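Local coordinates for uncharacterized protein (Xanthomonas campestris pv. campestris, PDB 3HIU) that is of unknown function but belongs to a ferritin-like family and folds as a helical bundle that holds a sodium ion in this crystal, at residues His45-Glu48 with Thr49-Gln52. Numbering follows the deposited sequence.
Sequences HVEE and TQQQ. With NA (sodium ion), chain J.
His45 and Thr49 lie one turn apart on helix 36-62 of a ferritin-like four-helix bundle, and the inward face of this helix supplies two ligands to a sodium ion. The carbonyl oxygen of His45 takes two donors from the same residue: Thr49 N at 2.8 Å and, more weakly, Thr49 OG1 at 3.2 Å. With OG1 beside its own backbone N (chi1 -79°), the threonine hydroxyl can lean back on that carbonyl while Thr49 OG1 binds the sodium at 2.6 Å. Thr49 OG1 also stands 4.1 Å above one face of the His45 ring, over its centre.

Both imidazole nitrogens are engaged. ND1 of His45 donates to Glu48 OE2 at 3.0 Å; the oxygen offers its anti lone pair and lies 24° out of the imidazole plane. NE2 bonds to Glu137 of helix 124-159. The Glu48 carboxylate is also shared with Arg41, a salt bridge to OE2, and with Gln44, which bonds OE1, so both of its oxygens have partners.

Gln52 divides its amide between two tasks, NE2 bonding to Gln136 while OE1 binds the metal. Gln52 N closes the turn on Glu48 O at 2.9 Å. The amide plane stands 73° from the His45 ring, and the extended chain beyond CG carries Gln52 OE1 to 2.8 Å from the sodium.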
ATOM      1  N   HIS B  45      11.871  13.100   2.503  1.00 42.56           N
ATOM      2  CA  HIS B  45      10.682  12.574   3.172  1.00 45.32           C
ATOM      3  C   HIS B  45      10.991  11.958   4.538  1.00 41.83           C
ATOM      4  O   HIS B  45      10.104  11.858   5.391  1.00 37.54           O
ATOM      5  CB  HIS B  45       9.914  11.587   2.283  1.00 46.46           C
ATOM      6  CG  HIS B  45       8.480  11.398   2.691  1.00 44.74           C
ATOM      7  ND1 HIS B  45       7.702  12.426   3.175  1.00 43.00           N
ATOM      8  CD2 HIS B  45       7.681  10.306   2.664  1.00 45.70           C
ATOM      9  CE1 HIS B  45       6.490  11.975   3.441  1.00 47.39           C
ATOM     10  NE2 HIS B  45       6.451  10.689   3.140  1.00 49.13           N
ATOM     11  N   VAL B  46      12.242  11.556   4.751  1.00 39.79           N
ATOM     12  CA  VAL B  46      12.655  11.118   6.084  1.00 40.34           C
ATOM     13  C   VAL B  46      12.540  12.279   7.070  1.00 40.94           C
ATOM     14  O   VAL B  46      12.193  12.080   8.233  1.00 41.36           O
ATOM     15  CB  VAL B  46      14.080  10.525   6.110  1.00 37.39           C
ATOM     16  CG1 VAL B  46      14.587  10.411   7.545  1.00 34.45           C
ATOM     17  CG2 VAL B  46      14.089   9.160   5.448  1.00 39.24           C
ATOM     18  N   GLU B  47      12.804  13.493   6.591  1.00 38.61           N
ATOM     19  CA  GLU B  47      12.698  14.688   7.428  1.00 42.67           C
ATOM     20  C   GLU B  47      11.243  15.147   7.588  1.00 33.38           C
ATOM     21  O   GLU B  47      10.817  15.507   8.679  1.00 31.49           O
ATOM     22  CB  GLU B  47      13.568  15.811   6.863  1.00 52.73           C
ATOM     23  CG  GLU B  47      15.061  15.515   6.904  1.00 63.48           C
ATOM     24  CD  GLU B  47      15.666  15.787   8.269  1.00 74.85           C
ATOM     25  OE1 GLU B  47      16.764  15.257   8.564  1.00 75.67           O
ATOM     26  OE2 GLU B  47      15.038  16.537   9.048  1.00 80.75           O
ATOM     27  N   GLU B  48      10.493  15.126   6.493  1.00 29.11           N
ATOM     28  CA  GLU B  48       9.059  15.382   6.523  1.00 33.39           C
ATOM     29  C   GLU B  48       8.334  14.444   7.504  1.00 38.19           C
ATOM     30  O   GLU B  48       7.488  14.904   8.275  1.00 37.74           O
ATOM     31  CB  GLU B  48       8.454  15.257   5.111  1.00 39.10           C
ATOM     32  CG  GLU B  48       8.550  16.533   4.266  1.00 48.68           C
ATOM     33  CD  GLU B  48       8.847  16.284   2.781  1.00 58.86           C
ATOM     34  OE1 GLU B  48       9.402  17.198   2.126  1.00 63.94           O
ATOM     35  OE2 GLU B  48       8.536  15.188   2.263  1.00 59.00           O
ATOM     36  N   THR B  49       8.660  13.145   7.471  1.00 32.64           N
ATOM     37  CA  THR B  49       8.049  12.161   8.376  1.00 29.80           C
ATOM     38  C   THR B  49       8.304  12.505   9.831  1.00 39.71           C
ATOM     39  O   THR B  49       7.380  12.559  10.642  1.00 41.87           O
ATOM     40  CB  THR B  49       8.586  10.736   8.142  1.00 33.50           C
ATOM     41  OG1 THR B  49       7.937  10.166   7.002  1.00 41.84           O
ATOM     42  CG2 THR B  49       8.296   9.850   9.348  1.00 30.44           C
ATOM     43  N   GLN B  50       9.568  12.721  10.170  1.00 46.22           N
ATOM     44  CA  GLN B  50       9.917  13.127  11.521  1.00 53.30           C
ATOM     45  C   GLN B  50       8.999  14.255  12.004  1.00 57.89           C
ATOM     46  O   GLN B  50       8.568  14.269  13.159  1.00 59.61           O
ATOM     47  CB  GLN B  50      11.383  13.541  11.577  1.00 52.01           C
ATOM     48  CG  GLN B  50      12.315  12.409  11.201  1.00 54.39           C
ATOM     49  CD  GLN B  50      13.699  12.886  10.820  1.00 60.21           C
ATOM     50  OE1 GLN B  50      13.982  14.083  10.840  1.00 62.43           O
ATOM     51  NE2 GLN B  50      14.570  11.949  10.466  1.00 63.75           N
ATOM     52  N   GLN B  51       8.684  15.182  11.104  1.00 56.31           N
ATOM     53  CA  GLN B  51       7.797  16.296  11.421  1.00 55.21           C
ATOM     54  C   GLN B  51       6.315  15.904  11.467  1.00 57.98           C
ATOM     55  O   GLN B  51       5.511  16.571  12.118  1.00 64.11           O
ATOM     56  CB  GLN B  51       8.020  17.441  10.440  1.00 51.40           C
ATOM     57  CG  GLN B  51       9.396  18.047  10.554  1.00 55.15           C
ATOM     58  CD  GLN B  51       9.427  19.481  10.095  1.00 63.35           C
ATOM     59  OE1 GLN B  51       8.678  19.872   9.199  1.00 67.67           O
ATOM     60  NE2 GLN B  51      10.297  20.280  10.705  1.00 64.16           N
ATOM     61  N   GLN B  52       5.955  14.825  10.777  1.00 51.62           N
ATOM     62  CA  GLN B  52       4.592  14.310  10.832  1.00 43.97           C
ATOM     63  C   GLN B  52       4.235  13.820  12.226  1.00 47.74           C
ATOM     64  O   GLN B  52       3.390  14.408  12.895  1.00 44.84           O
ATOM     65  CB  GLN B  52       4.394  13.188   9.816  1.00 32.93           C
ATOM     66  CG  GLN B  52       4.002  13.712   8.471  1.00 35.03           C
ATOM     67  CD  GLN B  52       4.123  12.677   7.383  1.00 39.27           C
ATOM     68  OE1 GLN B  52       4.230  11.480   7.650  1.00 40.48           O
ATOM     69  NE2 GLN B  52       4.113  13.137   6.139  1.00 40.80           N
TER
HETATM   70 NA    NA J   2       5.633   9.673   5.999  1.00 40.71          NA